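Local coordinates for protein branched-chain-amino-acid aminotransferase (Deinococcus radiodurans, PDB 3UZO) that probably catalyses the reversible, pyridoxal-phosphate-dependent transfer of an amino group between leucine, isoleucine or valine and 2-oxoglutarate, as a class-IV aminotransferase, at residues 25-29 with 131-135; 48-52 with 111-117; 71-75 with 104-110; 121-125 with 165-169. All coordinates share one frame; numbering follows the deposited sequence.

How the contacts relate
Contacts 3 and 4 lie in the core, contact 2 lies at the surface, and contact 1 is partly buried. Contacts 2 and 4 both use helix 115-128, contact 2 at its start and contact 4 further along. Contacts 2, 3 and 4 all reach the same antiparallel sheet. Contact 2 touches both others: Leu-113 and Trp-49 pack on Phe-165, and Pro-111 meets Cys-105. Contact 1 touches none of the others, though its nearest atoms come to about 5 Å from those of contact 4. The chemistry follows the place. Contact 4 is wholly apolar, contact 3 adds one strong amide bond, contact 2 mixes indole packing with polar bonds, and contact 1 sets proline against tryptophan.

Contact 1: residues 25-29 with 131-135; sequences DWSTL and HFLPP
Trp-26 lays one face of its indole across Pro-134 and Pro-135. Each proline crosses the indole at about a right angle. Pro-135 CD stands 3.4 Å from the centroid of the five-membered ring of Trp-26, only 10° off the ring normal. Pro-134 CA lies over the six-membered ring of Trp-26, 4.0 Å from its centroid. Both are CH-pi contacts, and both fall on the same face. Pro-134 CG reaches the Trp-26 rim at CE3, 3.7 Å away. With CG anti to the carbonyl carbon (chi1 -42°), the indole of Trp-26 extends toward the prolines.

The outer end of the six-membered ring points at backbone carbonyls. His-131 O sits at the ring edge, near its plane, 3.8 Å from Trp-26 CH2. Phe-132 O comes in obliquely, 3.5 Å from Trp-26 CZ3. Stacking of proline C-H groups on an aromatic face is a well-known pairing, since the C-H groups next to the proline nitrogen are slightly electropositive and suit the electron-rich indole face. Here it joins a short 3-10 segment, 26-28, near the start of the modelled chain to the loop between helix 115-128 and strand 141-151.

Leu-29 adds a smaller apolar touch, with its CD2 4.1 Å from Pro-134 CG. No hydrogen bond links the two segments. Beside them, Trp-26 also packs on Thr-138, and His-131 NE2 is hydrogen-bonded to Asp-37.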
loop_
_atom_site.group_PDB
_atom_site.type_symbol
_atom_site.label_atom_id
_atom_site.label_comp_id
_atom_site.label_asym_id
_atom_site.label_seq_id
_atom_site.Cartn_x
_atom_site.Cartn_y
_atom_site.Cartn_z
ATOM N N ASP A 25 -31.377 -5.437 -13.887
ATOM C CA ASP A 25 -31.316 -5.009 -15.281
ATOM C C ASP A 25 -29.893 -5.278 -15.764
ATOM O O ASP A 25 -29.013 -4.413 -15.693
ATOM C CB ASP A 25 -31.653 -3.519 -15.413
ATOM C CG ASP A 25 -31.770 -3.072 -16.858
ATOM O OD1 ASP A 25 -32.268 -1.950 -17.097
ATOM O OD2 ASP A 25 -31.362 -3.835 -17.763
ATOM N N TRP A 26 -29.683 -6.491 -16.254
ATOM C CA TRP A 26 -28.377 -6.918 -16.721
ATOM C C TRP A 26 -27.765 -5.996 -17.769
ATOM O O TRP A 26 -26.554 -5.762 -17.765
ATOM C CB TRP A 26 -28.473 -8.337 -17.281
ATOM C CG TRP A 26 -29.329 -9.245 -16.457
ATOM C CD1 TRP A 26 -30.561 -9.736 -16.790
ATOM C CD2 TRP A 26 -29.027 -9.768 -15.158
ATOM N NE1 TRP A 26 -31.042 -10.532 -15.780
ATOM C CE2 TRP A 26 -30.120 -10.571 -14.766
ATOM C CE3 TRP A 26 -27.938 -9.636 -14.286
ATOM C CZ2 TRP A 26 -30.156 -11.243 -13.538
ATOM C CZ3 TRP A 26 -27.974 -10.305 -13.060
ATOM C CH2 TRP A 26 -29.075 -11.097 -12.702
ATOM N N SER A 27 -28.604 -5.448 -18.640
ATOM C CA SER A 27 -28.136 -4.582 -19.718
ATOM C C SER A 27 -27.461 -3.287 -19.284
ATOM O O SER A 27 -26.627 -2.752 -20.014
ATOM C CB SER A 27 -29.295 -4.247 -20.664
ATOM O OG SER A 27 -30.214 -3.353 -20.054
ATOM N N THR A 28 -27.801 -2.785 -18.102
ATOM C CA THR A 28 -27.221 -1.525 -17.635
ATOM C C THR A 28 -26.133 -1.744 -16.595
ATOM O O THR A 28 -25.631 -0.800 -15.996
ATOM C CB THR A 28 -28.299 -0.609 -17.022
ATOM O OG1 THR A 28 -28.917 -1.278 -15.918
ATOM C CG2 THR A 28 -29.364 -0.270 -18.062
ATOM N N LEU A 29 -25.772 -3.003 -16.394
ATOM C CA LEU A 29 -24.747 -3.343 -15.429
ATOM C C LEU A 29 -23.392 -2.784 -15.864
ATOM O O LEU A 29 -23.025 -2.862 -17.034
ATOM C CB LEU A 29 -24.665 -4.868 -15.298
ATOM C CG LEU A 29 -24.525 -5.499 -13.914
ATOM C CD1 LEU A 29 -25.679 -5.078 -13.018
ATOM C CD2 LEU A 29 -24.492 -7.013 -14.067
ATOM N N HIS A 131 -28.431 -16.807 -8.543
ATOM C CA HIS A 131 -29.475 -15.945 -9.077
ATOM C C HIS A 131 -28.971 -14.551 -9.462
ATOM O O HIS A 131 -29.714 -13.773 -10.061
ATOM C CB HIS A 131 -30.657 -15.842 -8.090
ATOM C CG HIS A 131 -30.258 -15.539 -6.677
ATOM N ND1 HIS A 131 -29.460 -16.379 -5.929
ATOM C CD2 HIS A 131 -30.564 -14.495 -5.870
ATOM C CE1 HIS A 131 -29.289 -15.864 -4.723
ATOM N NE2 HIS A 131 -29.948 -14.720 -4.661
ATOM N N PHE A 132 -27.713 -14.249 -9.131
ATOM C CA PHE A 132 -27.110 -12.961 -9.473
ATOM C C PHE A 132 -26.225 -13.085 -10.716
ATOM O O PHE A 132 -25.641 -12.106 -11.172
ATOM C CB PHE A 132 -26.261 -12.418 -8.321
ATOM C CG PHE A 132 -27.062 -11.802 -7.202
ATOM C CD1 PHE A 132 -27.269 -12.496 -6.013
ATOM C CD2 PHE A 132 -27.589 -10.520 -7.332
ATOM C CE1 PHE A 132 -27.987 -11.925 -4.964
ATOM C CE2 PHE A 132 -28.311 -9.936 -6.288
ATOM C CZ PHE A 132 -28.509 -10.644 -5.100
ATOM N N LEU A 133 -26.122 -14.296 -11.252
ATOM C CA LEU A 133 -25.316 -14.545 -12.443
ATOM C C LEU A 133 -26.064 -14.087 -13.695
ATOM O O LEU A 133 -27.120 -14.629 -14.025
ATOM C CB LEU A 133 -24.995 -16.042 -12.556
ATOM C CG LEU A 133 -24.232 -16.494 -13.802
ATOM C CD1 LEU A 133 -22.877 -15.789 -13.860
ATOM C CD2 LEU A 133 -24.053 -18.018 -13.768
ATOM N N PRO A 134 -25.533 -13.073 -14.405
ATOM C CA PRO A 134 -26.184 -12.567 -15.624
ATOM C C PRO A 134 -26.428 -13.680 -16.646
ATOM O O PRO A 134 -25.517 -14.443 -16.965
ATOM C CB PRO A 134 -25.189 -11.521 -16.137
ATOM C CG PRO A 134 -24.584 -10.998 -14.859
ATOM C CD PRO A 134 -24.332 -12.282 -14.086
ATOM N N PRO A 135 -27.662 -13.789 -17.169
ATOM C CA PRO A 135 -27.961 -14.837 -18.154
ATOM C C PRO A 135 -27.229 -14.686 -19.487
ATOM O O PRO A 135 -26.772 -13.594 -19.846
ATOM C CB PRO A 135 -29.478 -14.743 -18.312
ATOM C CG PRO A 135 -29.751 -13.290 -18.048
ATOM C CD PRO A 135 -28.874 -13.016 -16.846
#

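Contact 2: residues 48-52 with 111-117; sequences EWDAG and PELSDEQ
The indole of Trp-49 carries Leu-113 on one face and the backbone of 111-112 at its edge. Leu-113 CD2 sits over the five-membered ring of Trp-49, 3.6 Å from its centroid, a CH-pi contact. Glu-112 O lies near the ring plane and accepts a weak hydrogen bond from Trp-49 NE1 at 3.2 Å. The bond is bent, with an N-H...O angle of 129°. Pro-111 O is also in plane at the edge, and the contact buries it with no partner. Pro-111 CG approaches Trp-49 CZ2 obliquely, at 3.7 Å.

The amide of Gln-117 is turned almost perpendicular to the indole, 82° between planes. Its chain is extended, with CG anti to the backbone N (chi1 -179°), which lets the amide reach the backbone of Asp-50. Gln-117 NE2 donates to Asp-50 O at 3.1 Å, arriving nearly along the C=O axis. The same nitrogen has its stronger partner in Tyr-40 OH, outside the two segments. Ser-114 holds the N-cap position of helix 115-128, and its OG accepts from Gln-117 N at 3.2 Å.

This contact ties strand 48-55, an outermost strand of the sheet within this chain, to the loop and first turn of that helix. Trp-49 also packs edge-to-face with Trp-44 and touches Phe-163 and Phe-165 of strand 162-172. Leu-113 rests on Phe-165 and on Met-101 of helix 94-107.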
loop_
_atom_site.group_PDB
_atom_site.type_symbol
_atom_site.label_atom_id
_atom_site.label_comp_id
_atom_site.label_asym_id
_atom_site.label_seq_id
_atom_site.Cartn_x
_atom_site.Cartn_y
_atom_site.Cartn_z
ATOM N N GLU A 48 -3.228 -21.606 11.777
ATOM C CA GLU A 48 -4.004 -22.271 10.729
ATOM C C GLU A 48 -5.349 -21.636 10.404
ATOM O O GLU A 48 -5.915 -20.901 11.206
ATOM C CB GLU A 48 -4.221 -23.742 11.091
ATOM C CG GLU A 48 -5.129 -23.966 12.280
ATOM C CD GLU A 48 -5.239 -25.430 12.642
ATOM O OE1 GLU A 48 -4.196 -26.041 12.948
ATOM O OE2 GLU A 48 -6.363 -25.970 12.618
ATOM N N TRP A 49 -5.846 -21.936 9.210
ATOM C CA TRP A 49 -7.132 -21.437 8.729
ATOM C C TRP A 49 -8.265 -22.332 9.199
ATOM O O TRP A 49 -8.092 -23.544 9.260
ATOM C CB TRP A 49 -7.172 -21.450 7.197
ATOM C CG TRP A 49 -6.359 -20.398 6.555
ATOM C CD1 TRP A 49 -5.140 -20.545 5.950
ATOM C CD2 TRP A 49 -6.691 -19.013 6.470
ATOM N NE1 TRP A 49 -4.696 -19.327 5.490
ATOM C CE2 TRP A 49 -5.628 -18.369 5.795
ATOM C CE3 TRP A 49 -7.788 -18.248 6.899
ATOM C CZ2 TRP A 49 -5.627 -16.990 5.538
ATOM C CZ3 TRP A 49 -7.789 -16.872 6.644
ATOM C CH2 TRP A 49 -6.711 -16.260 5.969
ATOM N N ASP A 50 -9.421 -21.751 9.526
ATOM C CA ASP A 50 -10.558 -22.583 9.892
ATOM C C ASP A 50 -11.205 -22.992 8.567
ATOM O O ASP A 50 -10.767 -22.559 7.497
ATOM C CB ASP A 50 -11.567 -21.843 10.780
ATOM C CG ASP A 50 -12.131 -20.587 10.140
ATOM O OD1 ASP A 50 -12.332 -20.547 8.908
ATOM O OD2 ASP A 50 -12.403 -19.632 10.895
ATOM N N ALA A 51 -12.241 -23.818 8.636
ATOM C CA ALA A 51 -12.921 -24.301 7.441
ATOM C C ALA A 51 -13.614 -23.210 6.630
ATOM O O ALA A 51 -13.856 -23.379 5.438
ATOM C CB ALA A 51 -13.931 -25.382 7.826
ATOM N N GLY A 52 -13.925 -22.090 7.271
ATOM C CA GLY A 52 -14.608 -21.019 6.569
ATOM C C GLY A 52 -16.108 -21.256 6.594
ATOM O O GLY A 52 -16.563 -22.391 6.714
ATOM N N PRO A 111 -0.430 -15.682 5.684
ATOM C CA PRO A 111 -0.627 -17.126 5.498
ATOM C C PRO A 111 -1.245 -17.447 4.140
ATOM O O PRO A 111 -2.150 -16.752 3.678
ATOM C CB PRO A 111 -1.533 -17.506 6.667
ATOM C CG PRO A 111 -2.315 -16.241 6.920
ATOM C CD PRO A 111 -1.245 -15.180 6.803
ATOM N N GLU A 112 -0.744 -18.501 3.503
ATOM C CA GLU A 112 -1.224 -18.905 2.187
ATOM C C GLU A 112 -2.497 -19.746 2.203
ATOM O O GLU A 112 -2.794 -20.438 3.184
ATOM C CB GLU A 112 -0.128 -19.690 1.466
ATOM C CG GLU A 112 1.173 -18.929 1.292
ATOM C CD GLU A 112 2.352 -19.854 1.051
ATOM O OE1 GLU A 112 2.325 -20.620 0.066
ATOM O OE2 GLU A 112 3.304 -19.821 1.855
ATOM N N LEU A 113 -3.240 -19.685 1.102
ATOM C CA LEU A 113 -4.464 -20.463 0.945
ATOM C C LEU A 113 -4.270 -21.459 -0.195
ATOM O O LEU A 113 -3.813 -21.095 -1.277
ATOM C CB LEU A 113 -5.640 -19.550 0.632
ATOM C CG LEU A 113 -6.152 -18.745 1.823
ATOM C CD1 LEU A 113 -6.931 -17.576 1.310
ATOM C CD2 LEU A 113 -7.006 -19.622 2.734
ATOM N N SER A 114 -4.608 -22.718 0.056
ATOM C CA SER A 114 -4.461 -23.761 -0.949
ATOM C C SER A 114 -5.504 -23.580 -2.049
ATOM O O SER A 114 -6.502 -22.888 -1.851
ATOM C CB SER A 114 -4.658 -25.135 -0.303
ATOM O OG SER A 114 -6.013 -25.321 0.083
ATOM N N ASP A 115 -5.263 -24.194 -3.205
ATOM C CA ASP A 115 -6.211 -24.130 -4.323
ATOM C C ASP A 115 -7.534 -24.698 -3.813
ATOM O O ASP A 115 -8.622 -24.218 -4.141
ATOM C CB ASP A 115 -5.742 -25.011 -5.485
ATOM C CG ASP A 115 -4.550 -24.440 -6.218
ATOM O OD1 ASP A 115 -4.194 -25.009 -7.275
ATOM O OD2 ASP A 115 -3.971 -23.435 -5.753
ATOM N N GLU A 116 -7.407 -25.753 -3.018
ATOM C CA GLU A 116 -8.533 -26.455 -2.423
ATOM C C GLU A 116 -9.520 -25.515 -1.741
ATOM O O GLU A 116 -10.706 -25.482 -2.072
ATOM C CB GLU A 116 -8.001 -27.460 -1.394
ATOM C CG GLU A 116 -9.055 -28.079 -0.499
ATOM C CD GLU A 116 -9.721 -29.277 -1.128
ATOM O OE1 GLU A 116 -10.332 -29.125 -2.209
ATOM O OE2 GLU A 116 -9.626 -30.375 -0.537
ATOM N N GLN A 117 -9.030 -24.757 -0.772
ATOM C CA GLN A 117 -9.895 -23.849 -0.040
ATOM C C GLN A 117 -10.270 -22.617 -0.857
ATOM O O GLN A 117 -11.380 -22.094 -0.725
ATOM C CB GLN A 117 -9.228 -23.431 1.272
ATOM C CG GLN A 117 -10.082 -22.489 2.140
ATOM C CD GLN A 117 -9.577 -22.394 3.576
ATOM O OE1 GLN A 117 -8.424 -22.721 3.863
ATOM N NE2 GLN A 117 -10.439 -21.931 4.482
#

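Contact 3: residues 71-75 with 104-110; sequences YGQQC and SCRRLLM. With GLU (glutamic acid), chain F.
Gln-73 and Met-110 run alongside each other in opposite directions, and the tight part of the contact is built round them. Gln-73 CG is 3.4 Å from Met-110 SD. The bend of Met-110 at chi3 (-79°) carries its CE on to Cys-75 SG, at 3.5 Å. Cys-75 SG also meets Cys-105 SG at 3.8 Å, too far for a disulfide, and Cys-75 CB packs on Ser-104 CB. Leu-108 CD1 closes on Gln-74 O at 3.4 Å. That oxygen is buried here and has no polar partner in the model.

The solvent side is looser. Leu-109, partly exposed, barely touches the facing segment, and Arg-106 extends to the exposed surface. Tyr-71 is buried, but it is turned to a bound glutamate rather than to 104-110. Its OH is 2.8 Å from OXT of that ligand, which lies at the ring edge. The hydroxyl is also close to Ile-155 O, and Arg-145 NH1 of the second subunit is hydrogen-bonded to it.

One strong bond crosses the contact. Gln-73 NE2 donates to Leu-108 O at 2.8 Å, with the acceptor in the amide plane (5° out). The acceptor lies just past the last turn of helix 94-107. A Schellman motif closes that helix, with Leu-109 as C-prime and Met-110 N bonded to Cys-105 O. Gln-73 OE1 is taken by Thr-67 and Ala-160, and NE2 also by Thr-159. With both ends engaged, the amide cannot flip without losing bonds. It fixes the turn after Tyr-71 against the helix end, in an otherwise sulfur-rich and apolar interface.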
loop_
_atom_site.group_PDB
_atom_site.type_symbol
_atom_site.label_atom_id
_atom_site.label_comp_id
_atom_site.label_asym_id
_atom_site.label_seq_id
_atom_site.Cartn_x
_atom_site.Cartn_y
_atom_site.Cartn_z
ATOM N N TYR A 71 -0.906 -0.752 7.898
ATOM C CA TYR A 71 0.293 -1.096 7.142
ATOM C C TYR A 71 0.057 -1.820 5.829
ATOM O O TYR A 71 0.887 -2.621 5.399
ATOM C CB TYR A 71 1.223 -1.917 8.034
ATOM C CG TYR A 71 1.446 -1.269 9.375
ATOM C CD1 TYR A 71 0.914 -1.827 10.536
ATOM C CD2 TYR A 71 2.144 -0.061 9.480
ATOM C CE1 TYR A 71 1.062 -1.202 11.771
ATOM C CE2 TYR A 71 2.298 0.575 10.711
ATOM C CZ TYR A 71 1.749 -0.005 11.851
ATOM O OH TYR A 71 1.853 0.626 13.064
ATOM N N GLY A 72 -1.078 -1.524 5.200
ATOM C CA GLY A 72 -1.429 -2.126 3.926
ATOM C C GLY A 72 -1.238 -3.626 3.801
ATOM O O GLY A 72 -1.003 -4.121 2.697
ATOM N N GLN A 73 -1.335 -4.363 4.904
ATOM C CA GLN A 73 -1.168 -5.812 4.813
ATOM C C GLN A 73 -2.490 -6.380 4.322
ATOM O O GLN A 73 -3.362 -6.763 5.103
ATOM C CB GLN A 73 -0.789 -6.414 6.163
ATOM C CG GLN A 73 -0.529 -7.912 6.079
ATOM C CD GLN A 73 0.143 -8.461 7.317
ATOM O OE1 GLN A 73 -0.309 -8.223 8.444
ATOM N NE2 GLN A 73 1.233 -9.207 7.117
ATOM N N GLN A 74 -2.615 -6.428 3.006
ATOM C CA GLN A 74 -3.838 -6.871 2.361
ATOM C C GLN A 74 -3.497 -7.250 0.924
ATOM O O GLN A 74 -2.567 -6.703 0.338
ATOM C CB GLN A 74 -4.812 -5.695 2.345
ATOM C CG GLN A 74 -4.236 -4.501 1.550
ATOM C CD GLN A 74 -5.062 -3.226 1.658
ATOM O OE1 GLN A 74 -5.396 -2.608 0.644
ATOM N NE2 GLN A 74 -5.380 -2.821 2.887
ATOM N N CYS A 75 -4.251 -8.183 0.356
ATOM C CA CYS A 75 -4.039 -8.575 -1.026
ATOM C C CYS A 75 -5.369 -9.104 -1.515
ATOM O O CYS A 75 -6.237 -9.462 -0.714
ATOM C CB CYS A 75 -2.942 -9.641 -1.145
ATOM S SG CYS A 75 -3.393 -11.311 -0.610
ATOM N N SER A 104 1.085 -13.334 -3.607
ATOM C CA SER A 104 0.805 -12.036 -2.993
ATOM C C SER A 104 0.920 -12.178 -1.475
ATOM O O SER A 104 1.542 -11.345 -0.810
ATOM C CB SER A 104 -0.608 -11.548 -3.351
ATOM O OG SER A 104 -0.718 -11.234 -4.729
ATOM N N CYS A 105 0.321 -13.236 -0.931
ATOM C CA CYS A 105 0.369 -13.477 0.508
ATOM C C CYS A 105 1.805 -13.620 0.986
ATOM O O CYS A 105 2.215 -13.011 1.980
ATOM C CB CYS A 105 -0.407 -14.746 0.874
ATOM S SG CYS A 105 -2.203 -14.548 0.901
ATOM N N ARG A 106 2.566 -14.438 0.273
ATOM C CA ARG A 106 3.956 -14.672 0.629
ATOM C C ARG A 106 4.727 -13.354 0.704
ATOM O O ARG A 106 5.496 -13.131 1.639
ATOM C CB ARG A 106 4.593 -15.586 -0.414
ATOM C CG ARG A 106 5.694 -16.477 0.114
ATOM C CD ARG A 106 6.014 -17.529 -0.921
ATOM N NE ARG A 106 4.788 -18.144 -1.410
ATOM C CZ ARG A 106 4.721 -18.943 -2.469
ATOM N NH1 ARG A 106 5.820 -19.226 -3.156
ATOM N NH2 ARG A 106 3.558 -19.459 -2.839
ATOM N N ARG A 107 4.504 -12.479 -0.273
ATOM C CA ARG A 107 5.198 -11.194 -0.336
ATOM C C ARG A 107 4.924 -10.272 0.848
ATOM O O ARG A 107 5.765 -9.443 1.196
ATOM C CB ARG A 107 4.861 -10.472 -1.649
ATOM C CG ARG A 107 5.634 -9.176 -1.882
ATOM C CD ARG A 107 7.159 -9.387 -1.792
ATOM N NE ARG A 107 7.926 -8.229 -2.264
ATOM C CZ ARG A 107 8.232 -7.152 -1.540
ATOM N NH1 ARG A 107 7.849 -7.041 -0.277
ATOM N NH2 ARG A 107 8.936 -6.172 -2.089
ATOM N N LEU A 108 3.760 -10.419 1.475
ATOM C CA LEU A 108 3.418 -9.588 2.622
ATOM C C LEU A 108 3.410 -10.363 3.942
ATOM O O LEU A 108 2.841 -9.908 4.936
ATOM C CB LEU A 108 2.060 -8.926 2.407
ATOM C CG LEU A 108 1.975 -7.951 1.226
ATOM C CD1 LEU A 108 0.682 -7.150 1.337
ATOM C CD2 LEU A 108 3.167 -7.012 1.237
ATOM N N LEU A 109 4.045 -11.531 3.939
ATOM C CA LEU A 109 4.125 -12.379 5.127
ATOM C C LEU A 109 2.761 -12.791 5.672
ATOM O O LEU A 109 2.571 -12.895 6.883
ATOM C CB LEU A 109 4.934 -11.675 6.222
ATOM C CG LEU A 109 6.466 -11.686 6.085
ATOM C CD1 LEU A 109 6.890 -11.419 4.651
ATOM C CD2 LEU A 109 7.056 -10.647 7.029
ATOM N N MET A 110 1.810 -13.023 4.777
ATOM C CA MET A 110 0.478 -13.456 5.190
ATOM C C MET A 110 0.362 -14.947 4.887
ATOM O O MET A 110 0.985 -15.440 3.949
ATOM C CB MET A 110 -0.615 -12.685 4.434
ATOM C CG MET A 110 -0.547 -11.175 4.634
ATOM S SD MET A 110 -2.055 -10.292 4.183
ATOM C CE MET A 110 -1.882 -10.227 2.404
HETATM N N GLU F . 4.562 4.684 12.061
HETATM C CA GLU F . 5.575 4.037 12.937
HETATM C C GLU F . 5.052 2.719 13.462
HETATM O O GLU F . 5.878 1.890 13.887
HETATM C CB GLU F . 5.913 4.941 14.117
HETATM C CG GLU F . 6.929 6.011 13.799
HETATM C CD GLU F . 7.403 6.738 15.036
HETATM O OE1 GLU F . 7.630 6.063 16.064
HETATM O OE2 GLU F . 7.551 7.976 14.971
HETATM O OXT GLU F . 3.818 2.550 13.447
#

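Contact 4: residues 121-125 with 165-169; sequences ACLQV and FSVFC
Val-125 and Val-167 have matching torsions, each with CG1 anti to its backbone N (chi1 174° and -174°) and CG2 anti to its carbonyl carbon. The two branches of Val-125 therefore serve different partners. CG2 of Val-125 comes down on the strand, 3.3 Å from Val-167 O and 4.0 Å from Val-167 CB. CG1 of Val-125 goes to Cys-169, 3.6 Å from its SG. Cys-169 SG lies between its backbone N and carbonyl carbon, a position that turns it toward this methyl.

One turn earlier on the helix, Ala-121 fits between two side chains of the strand. Its CB is 3.9 Å from Val-167 CG2 and 3.9 Å from Phe-165 CE2. The Phe-165 ring meets this methyl obliquely. CA of Cys-122 adds a distant touch, 4.5 Å from Val-167 CG1. All the touching residues are buried, and no hydrogen bond crosses between the segments.

The helix face is thus made by residues four apart, and the strand face by every second residue. Phe-168 points to the other side of the sheet. There it packs on Arg-145, a glutamate-binding residue, and on Glu-64 of the second subunit. Tyr-40 of strand 39-45 flanks Ala-121 and Val-125.

The segment axes approach to 8.4 Å at 35°. This is a helix packed on the antiparallel sheet of a class-IV aminotransferase: helix 115-128 covers one side of strand 162-172, and the other side looks toward the substrate site.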
loop_
_atom_site.group_PDB
_atom_site.type_symbol
_atom_site.label_atom_id
_atom_site.label_comp_id
_atom_site.label_asym_id
_atom_site.label_seq_id
_atom_site.Cartn_x
_atom_site.Cartn_y
_atom_site.Cartn_z
ATOM N N ALA A 121 -14.051 -21.948 -1.955
ATOM C CA ALA A 121 -14.706 -20.725 -1.487
ATOM C C ALA A 121 -15.445 -20.027 -2.642
ATOM O O ALA A 121 -16.585 -19.600 -2.489
ATOM C CB ALA A 121 -13.678 -19.775 -0.867
ATOM N N CYS A 122 -14.802 -19.904 -3.798
ATOM C CA CYS A 122 -15.481 -19.267 -4.918
ATOM C C CYS A 122 -16.677 -20.115 -5.383
ATOM O O CYS A 122 -17.731 -19.567 -5.701
ATOM C CB CYS A 122 -14.506 -18.995 -6.070
ATOM S SG CYS A 122 -13.589 -20.411 -6.639
ATOM N N LEU A 123 -16.530 -21.439 -5.407
ATOM C CA LEU A 123 -17.649 -22.295 -5.818
ATOM C C LEU A 123 -18.833 -22.083 -4.878
ATOM O O LEU A 123 -19.967 -21.908 -5.330
ATOM C CB LEU A 123 -17.241 -23.771 -5.814
ATOM C CG LEU A 123 -16.208 -24.172 -6.873
ATOM C CD1 LEU A 123 -15.774 -25.610 -6.657
ATOM C CD2 LEU A 123 -16.813 -23.977 -8.265
ATOM N N GLN A 124 -18.568 -22.091 -3.573
ATOM C CA GLN A 124 -19.626 -21.872 -2.588
ATOM C C GLN A 124 -20.329 -20.545 -2.833
ATOM O O GLN A 124 -21.555 -20.470 -2.800
ATOM C CB GLN A 124 -19.068 -21.867 -1.164
ATOM C CG GLN A 124 -18.701 -23.231 -0.600
ATOM C CD GLN A 124 -18.488 -23.182 0.906
ATOM O OE1 GLN A 124 -19.359 -22.733 1.646
ATOM N NE2 GLN A 124 -17.331 -23.645 1.361
ATOM N N VAL A 125 -19.551 -19.492 -3.077
ATOM C CA VAL A 125 -20.134 -18.175 -3.319
ATOM C C VAL A 125 -20.935 -18.151 -4.615
ATOM O O VAL A 125 -22.039 -17.620 -4.643
ATOM C CB VAL A 125 -19.035 -17.071 -3.348
ATOM C CG1 VAL A 125 -19.630 -15.702 -3.757
ATOM C CG2 VAL A 125 -18.403 -16.962 -1.974
ATOM N N PHE A 165 -9.852 -14.259 5.475
ATOM C CA PHE A 165 -9.894 -14.567 4.049
ATOM C C PHE A 165 -11.372 -14.531 3.730
ATOM O O PHE A 165 -12.166 -15.203 4.391
ATOM C CB PHE A 165 -9.361 -15.963 3.738
ATOM C CG PHE A 165 -9.732 -16.457 2.358
ATOM C CD1 PHE A 165 -9.481 -15.678 1.231
ATOM C CD2 PHE A 165 -10.301 -17.720 2.182
ATOM C CE1 PHE A 165 -9.786 -16.143 -0.048
ATOM C CE2 PHE A 165 -10.610 -18.198 0.902
ATOM C CZ PHE A 165 -10.350 -17.406 -0.215
ATOM N N SER A 166 -11.748 -13.751 2.724
ATOM C CA SER A 166 -13.156 -13.644 2.374
ATOM C C SER A 166 -13.345 -13.577 0.871
ATOM O O SER A 166 -12.441 -13.169 0.136
ATOM C CB SER A 166 -13.755 -12.391 3.035
ATOM O OG SER A 166 -15.132 -12.238 2.745
ATOM N N VAL A 167 -14.513 -14.010 0.418
ATOM C CA VAL A 167 -14.842 -13.952 -0.999
ATOM C C VAL A 167 -16.285 -13.505 -1.158
ATOM O O VAL A 167 -17.196 -14.155 -0.633
ATOM C CB VAL A 167 -14.710 -15.333 -1.726
ATOM C CG1 VAL A 167 -14.942 -15.130 -3.237
ATOM C CG2 VAL A 167 -13.335 -15.933 -1.500
ATOM N N PHE A 168 -16.493 -12.377 -1.834
ATOM C CA PHE A 168 -17.852 -11.914 -2.105
ATOM C C PHE A 168 -17.945 -11.761 -3.615
ATOM O O PHE A 168 -16.916 -11.741 -4.311
ATOM C CB PHE A 168 -18.187 -10.601 -1.366
ATOM C CG PHE A 168 -17.407 -9.395 -1.819
ATOM C CD1 PHE A 168 -17.820 -8.648 -2.929
ATOM C CD2 PHE A 168 -16.299 -8.962 -1.098
ATOM C CE1 PHE A 168 -17.140 -7.481 -3.305
ATOM C CE2 PHE A 168 -15.607 -7.793 -1.467
ATOM C CZ PHE A 168 -16.035 -7.054 -2.572
ATOM N N CYS A 169 -19.163 -11.715 -4.134
ATOM C CA CYS A 169 -19.342 -11.591 -5.573
ATOM C C CYS A 169 -20.252 -10.426 -5.913
ATOM O O CYS A 169 -21.023 -9.965 -5.078
ATOM C CB CYS A 169 -19.904 -12.892 -6.161
ATOM S SG CYS A 169 -21.570 -13.318 -5.606
#